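Protein (auracyanin) (Chloroflexus aurantiacus, PDB 1QHQ) probably acts as a soluble blue copper electron acceptor, taking electrons from the membrane-bound alternative complex III. Local coordinates at residues A[26-31]-A[128-133]; A[58-63]-A[121-126]. One frame throughout, in Å; residues are numbered along the deposited sequence.

Contact 1 (A[26-31]-A[128-133]); sequences DALAFA and YLAGMK
The Phe30 ring takes the methyl of Met132 over one face and the backbone of Lys133 at its edge. Met132 CE stands 3.7 Å from the ring centroid, 17° off the normal, a CH-pi contact; Met132 SD lies farther out above the same face, a long Met-aromatic contact. Lys133 N approaches Phe30 CD2 to 3.9 Å near the ring plane. Tyr120 and Trp59 also meet this ring edge-to-face. With CG anti to the backbone N (chi1 -172°) and an extended chain beyond, the Met132 side chain crosses that of Phe30 at about a right angle, its CG 3.6 Å from Phe30 CE2. An unbranched thioether suits the place: the methyl rests on the aromatic face while the sulfur can reach copper. A serine in place of Phe30 would probably take away the face under the Met132 methyl, open a gap beside Tyr120 and Trp59, and let the end of the thioether shift more easily. Near the backbone, Met132 CB packs 3.4 Å from Leu28 O, and Leu28 CD1 touches Ala130 CB more loosely at 4.3 Å. Two waters bridge the two segments: one donates to both Leu28 O and Ala130 O, while the other accepts from Phe30 N and donates to Lys133 O. Gly131 closes a type I turn begun at Tyr128; with phi at 107°, a CB would jam against the preceding carbonyl. The arrangement belongs to the type I blue copper site of a cupredoxin, where the loop before the last strand supplies the methionine ligand.

Contact 2 (A[58-63]-A[121-126]); sequences NWVLVN and ICTFPG. With CU (copper (II) ion), chain B.
The sulfur of Cys122 is gripped by a metal and two backbone amides: SG binds copper at 2.2 Å and accepts a nearly straight bond (170°) from Asn58 N at 3.4 Å, plus another from Phe124 N. These long N-H...S hydrogen bonds hold the ligand in place and would probably draw electron density from the sulfur. With CG between its backbone N and carbonyl carbon (chi1 69°), Asn58 brings its amide to Thr123 and ties segment 58-63 to the ligand loop 121-126. Asn58 OD1 takes Thr123 N at 2.9 Å on an in-plane lone pair, while its ND2 donates to Thr123 OG1 at 3.0 Å, which sits 19° out of the amide plane. That hydroxyl also bonds to Phe84 O. Asparagine suits this position because it offers an acceptor and a donor side by side. Beyond it, Val60 and Ile121 form an antiparallel hydrogen-bonded pair, with Val60 N to Ile121 O and Ile121 N to Val60 O both 2.8 Å. Branched residues fill this buried face, Val60 CG2 meeting Thr123 CG2 at 3.9 Å. Strand 60-62 runs beside the end of strand 116-121, with strand 93-96 along its other edge, while Val62 and Thr123 pack against helix 66-77.

Contacts 1 and 2, with centres about 10 Å apart, supply two ligands of one copper ion: Met132 from 128-133, with SD 2.8 Å from the metal, and Cys122 from 121-126. His57, just before 58-63, and His127, between 121-126 and 128-133, complete the site. The contacts also touch directly. Met132 O lies 3.2 Å from Cys122 N, a probable hydrogen bond linking the backbones of these two ligands, and Phe30 CZ packs 3.4 Å from Asn58 O. Tyr128 CD1 comes equally close to Ile121 CG2. Along the chain, contact 2 is nested within the loop closed by contact 1.

Contact 1 (A[26-31]-A[128-133])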
loop_
_atom_site.group_PDB
_atom_site.type_symbol
_atom_site.label_atom_id
_atom_site.label_comp_id
_atom_site.label_asym_id
_atom_site.label_seq_id
_atom_site.Cartn_x
_atom_site.Cartn_y
_atom_site.Cartn_z
ATOM N N ASP A 26 3.361 16.627 6.422
ATOM C CA ASP A 26 4.718 17.148 6.638
ATOM C C ASP A 26 5.714 16.087 7.042
ATOM O O ASP A 26 6.823 16.399 7.537
ATOM C CB ASP A 26 4.649 18.248 7.728
ATOM C CG ASP A 26 3.876 19.463 7.200
ATOM O OD1 ASP A 26 4.258 19.940 6.107
ATOM O OD2 ASP A 26 2.840 19.805 7.786
ATOM N N ALA A 27 5.422 14.812 6.809
ATOM C CA ALA A 27 6.336 13.734 7.174
ATOM C C ALA A 27 6.285 12.611 6.180
ATOM O O ALA A 27 5.243 12.440 5.497
ATOM C CB ALA A 27 6.004 13.205 8.584
ATOM N N LEU A 28 7.271 11.745 6.130
ATOM C CA LEU A 28 7.243 10.526 5.351
ATOM C C LEU A 28 6.550 9.409 6.139
ATOM O O LEU A 28 7.134 8.516 6.722
ATOM C CB LEU A 28 8.662 10.121 4.942
ATOM C CG LEU A 28 9.454 11.259 4.241
ATOM C CD1 LEU A 28 10.838 10.732 3.877
ATOM C CD2 LEU A 28 8.729 11.742 3.007
ATOM N N ALA A 29 5.205 9.547 6.187
ATOM C CA ALA A 29 4.416 8.602 6.988
ATOM C C ALA A 29 2.970 8.613 6.442
ATOM O O ALA A 29 2.547 9.578 5.826
ATOM C CB ALA A 29 4.369 9.063 8.431
ATOM N N PHE A 30 2.272 7.533 6.787
ATOM C CA PHE A 30 0.812 7.565 6.564
ATOM C C PHE A 30 0.204 8.310 7.749
ATOM O O PHE A 30 0.675 8.169 8.883
ATOM C CB PHE A 30 0.296 6.120 6.542
ATOM C CG PHE A 30 0.759 5.327 5.371
ATOM C CD1 PHE A 30 0.276 5.581 4.083
ATOM C CD2 PHE A 30 1.722 4.331 5.511
ATOM C CE1 PHE A 30 0.743 4.885 3.010
ATOM C CE2 PHE A 30 2.203 3.637 4.432
ATOM C CZ PHE A 30 1.694 3.884 3.147
ATOM N N ALA A 31 -0.962 8.941 7.529
ATOM C CA ALA A 31 -1.676 9.554 8.646
ATOM C C ALA A 31 -2.281 8.472 9.537
ATOM O O ALA A 31 -2.370 8.613 10.741
ATOM C CB ALA A 31 -2.742 10.516 8.150
ATOM N N TYR A 128 10.046 3.530 3.313
ATOM C CA TYR A 128 9.855 2.380 4.226
ATOM C C TYR A 128 10.909 2.364 5.323
ATOM O O TYR A 128 10.571 2.419 6.510
ATOM C CB TYR A 128 9.862 1.087 3.412
ATOM C CG TYR A 128 9.898 -0.156 4.299
ATOM C CD1 TYR A 128 8.968 -0.330 5.300
ATOM C CD2 TYR A 128 10.968 -1.037 4.203
ATOM C CE1 TYR A 128 9.062 -1.388 6.191
ATOM C CE2 TYR A 128 11.078 -2.105 5.092
ATOM C CZ TYR A 128 10.101 -2.293 6.034
ATOM O OH TYR A 128 10.224 -3.329 6.950
ATOM N N LEU A 129 12.165 2.653 4.929
ATOM C CA LEU A 129 13.224 2.753 5.968
ATOM C C LEU A 129 13.046 3.956 6.842
ATOM O O LEU A 129 13.372 3.908 8.060
ATOM C CB LEU A 129 14.604 2.793 5.307
ATOM C CG LEU A 129 15.034 1.547 4.541
ATOM C CD1 LEU A 129 16.409 1.779 3.907
ATOM C CD2 LEU A 129 15.058 0.328 5.441
ATOM N N ALA A 130 12.417 5.032 6.364
ATOM C CA ALA A 130 12.139 6.180 7.171
ATOM C C ALA A 130 10.980 6.011 8.121
ATOM O O ALA A 130 10.657 6.929 8.880
ATOM C CB ALA A 130 12.015 7.449 6.352
ATOM N N GLY A 131 10.278 4.858 8.041
ATOM C CA GLY A 131 9.191 4.556 8.928
ATOM C C GLY A 131 7.791 4.626 8.302
ATOM O O GLY A 131 6.811 4.648 9.087
ATOM N N MET A 132 7.699 4.828 7.018
ATOM C CA MET A 132 6.372 4.964 6.367
ATOM C C MET A 132 5.763 3.556 6.195
ATOM O O MET A 132 5.932 2.892 5.204
ATOM C CB MET A 132 6.471 5.647 5.018
ATOM C CG MET A 132 5.009 5.935 4.485
ATOM S SD MET A 132 5.107 7.329 3.302
ATOM C CE MET A 132 3.337 7.347 2.823
ATOM N N LYS A 133 5.037 3.212 7.256
ATOM C CA LYS A 133 4.444 1.847 7.315
ATOM C C LYS A 133 3.271 1.947 8.294
ATOM O O LYS A 133 3.197 2.872 9.064
ATOM C CB LYS A 133 5.455 0.852 7.774
ATOM C CG LYS A 133 6.024 1.026 9.177
ATOM C CD LYS A 133 7.039 -0.107 9.393
ATOM C CE LYS A 133 8.012 0.225 10.514
ATOM N NZ LYS A 133 9.194 -0.724 10.414
HETATM O O HOH W 1 8.334 8.276 9.155
HETATM O O HOH W 2 3.502 5.701 8.643
#

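Contact 2 (A[58-63]-A[121-126])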
loop_
_atom_site.group_PDB
_atom_site.type_symbol
_atom_site.label_atom_id
_atom_site.label_comp_id
_atom_site.label_asym_id
_atom_site.label_seq_id
_atom_site.Cartn_x
_atom_site.Cartn_y
_atom_site.Cartn_z
ATOM N N ASN A 58 2.989 5.750 -2.198
ATOM C CA ASN A 58 1.996 4.717 -2.601
ATOM C C ASN A 58 1.615 3.994 -1.298
ATOM O O ASN A 58 2.019 4.316 -0.227
ATOM C CB ASN A 58 2.448 3.794 -3.658
ATOM C CG ASN A 58 3.530 2.815 -3.304
ATOM O OD1 ASN A 58 4.103 2.963 -2.210
ATOM N ND2 ASN A 58 3.831 1.853 -4.156
ATOM N N TRP A 59 0.633 3.087 -1.453
ATOM C CA TRP A 59 0.191 2.225 -0.340
ATOM C C TRP A 59 0.332 0.785 -0.815
ATOM O O TRP A 59 -0.222 0.410 -1.890
ATOM C CB TRP A 59 -1.230 2.541 0.049
ATOM C CG TRP A 59 -1.778 1.715 1.193
ATOM C CD1 TRP A 59 -1.719 2.066 2.503
ATOM C CD2 TRP A 59 -2.466 0.465 1.122
ATOM N NE1 TRP A 59 -2.351 1.086 3.283
ATOM C CE2 TRP A 59 -2.765 0.096 2.425
ATOM C CE3 TRP A 59 -2.827 -0.366 0.051
ATOM C CZ2 TRP A 59 -3.507 -1.069 2.724
ATOM C CZ3 TRP A 59 -3.529 -1.554 0.345
ATOM C CH2 TRP A 59 -3.818 -1.891 1.662
ATOM N N VAL A 60 1.087 -0.001 -0.075
ATOM C CA VAL A 60 1.416 -1.368 -0.450
ATOM C C VAL A 60 1.178 -2.323 0.722
ATOM O O VAL A 60 1.780 -2.204 1.753
ATOM C CB VAL A 60 2.889 -1.556 -0.884
ATOM C CG1 VAL A 60 3.133 -2.996 -1.359
ATOM C CG2 VAL A 60 3.206 -0.590 -2.022
ATOM N N LEU A 61 0.228 -3.266 0.505
ATOM C CA LEU A 61 -0.036 -4.258 1.585
ATOM C C LEU A 61 0.769 -5.518 1.315
ATOM O O LEU A 61 0.705 -6.057 0.224
ATOM C CB LEU A 61 -1.553 -4.578 1.535
ATOM C CG LEU A 61 -1.929 -5.687 2.563
ATOM C CD1 LEU A 61 -1.721 -5.130 3.969
ATOM C CD2 LEU A 61 -3.390 -6.079 2.385
ATOM N N VAL A 62 1.556 -5.949 2.300
ATOM C CA VAL A 62 2.394 -7.119 2.102
ATOM C C VAL A 62 1.908 -8.293 2.958
ATOM O O VAL A 62 1.267 -8.098 3.967
ATOM C CB VAL A 62 3.877 -6.854 2.333
ATOM C CG1 VAL A 62 4.320 -5.604 1.548
ATOM C CG2 VAL A 62 4.214 -6.730 3.785
ATOM N N ASN A 63 2.253 -9.490 2.459
ATOM C CA ASN A 63 1.786 -10.731 3.116
ATOM C C ASN A 63 2.699 -11.138 4.247
ATOM O O ASN A 63 3.383 -12.176 4.196
ATOM C CB ASN A 63 1.702 -11.797 2.021
ATOM C CG ASN A 63 1.147 -13.124 2.545
ATOM O OD1 ASN A 63 1.623 -14.177 2.069
ATOM N ND2 ASN A 63 0.241 -13.068 3.480
ATOM N N ILE A 121 3.092 -0.609 3.612
ATOM C CA ILE A 121 4.249 0.304 3.544
ATOM C C ILE A 121 4.089 1.181 2.320
ATOM O O ILE A 121 3.258 0.969 1.433
ATOM C CB ILE A 121 5.592 -0.481 3.359
ATOM C CG1 ILE A 121 5.623 -1.239 2.071
ATOM C CG2 ILE A 121 5.798 -1.407 4.573
ATOM C CD1 ILE A 121 6.899 -2.069 1.823
ATOM N N CYS A 122 4.981 2.168 2.220
ATOM C CA CYS A 122 5.148 2.924 0.987
ATOM C C CYS A 122 6.484 2.441 0.374
ATOM O O CYS A 122 7.429 2.256 1.152
ATOM C CB CYS A 122 5.185 4.400 1.261
ATOM S SG CYS A 122 5.656 5.390 -0.196
ATOM N N THR A 123 6.527 2.197 -0.904
ATOM C CA THR A 123 7.749 1.729 -1.535
ATOM C C THR A 123 8.540 2.815 -2.258
ATOM O O THR A 123 9.563 2.439 -2.856
ATOM C CB THR A 123 7.531 0.549 -2.471
ATOM O OG1 THR A 123 6.593 0.842 -3.507
ATOM C CG2 THR A 123 7.049 -0.650 -1.637
ATOM N N PHE A 124 8.138 4.064 -2.142
ATOM C CA PHE A 124 9.034 5.097 -2.796
ATOM C C PHE A 124 10.382 5.013 -2.066
ATOM O O PHE A 124 10.410 4.889 -0.861
ATOM C CB PHE A 124 8.404 6.466 -2.579
ATOM C CG PHE A 124 9.095 7.454 -3.512
ATOM C CD1 PHE A 124 8.777 7.503 -4.840
ATOM C CD2 PHE A 124 10.166 8.183 -3.003
ATOM C CE1 PHE A 124 9.467 8.362 -5.690
ATOM C CE2 PHE A 124 10.861 9.028 -3.855
ATOM C CZ PHE A 124 10.518 9.110 -5.190
ATOM N N PRO A 125 11.470 5.039 -2.818
ATOM C CA PRO A 125 12.806 4.894 -2.228
ATOM C C PRO A 125 13.013 5.647 -0.955
ATOM O O PRO A 125 12.773 6.837 -0.829
ATOM C CB PRO A 125 13.726 5.439 -3.333
ATOM C CG PRO A 125 12.999 5.150 -4.587
ATOM C CD PRO A 125 11.516 5.289 -4.259
ATOM N N GLY A 126 13.456 4.908 0.107
ATOM C CA GLY A 126 13.685 5.506 1.386
ATOM C C GLY A 126 12.558 5.616 2.352
ATOM O O GLY A 126 12.749 5.772 3.570
HETATM CU CU CU B . 5.970 7.414 0.594
#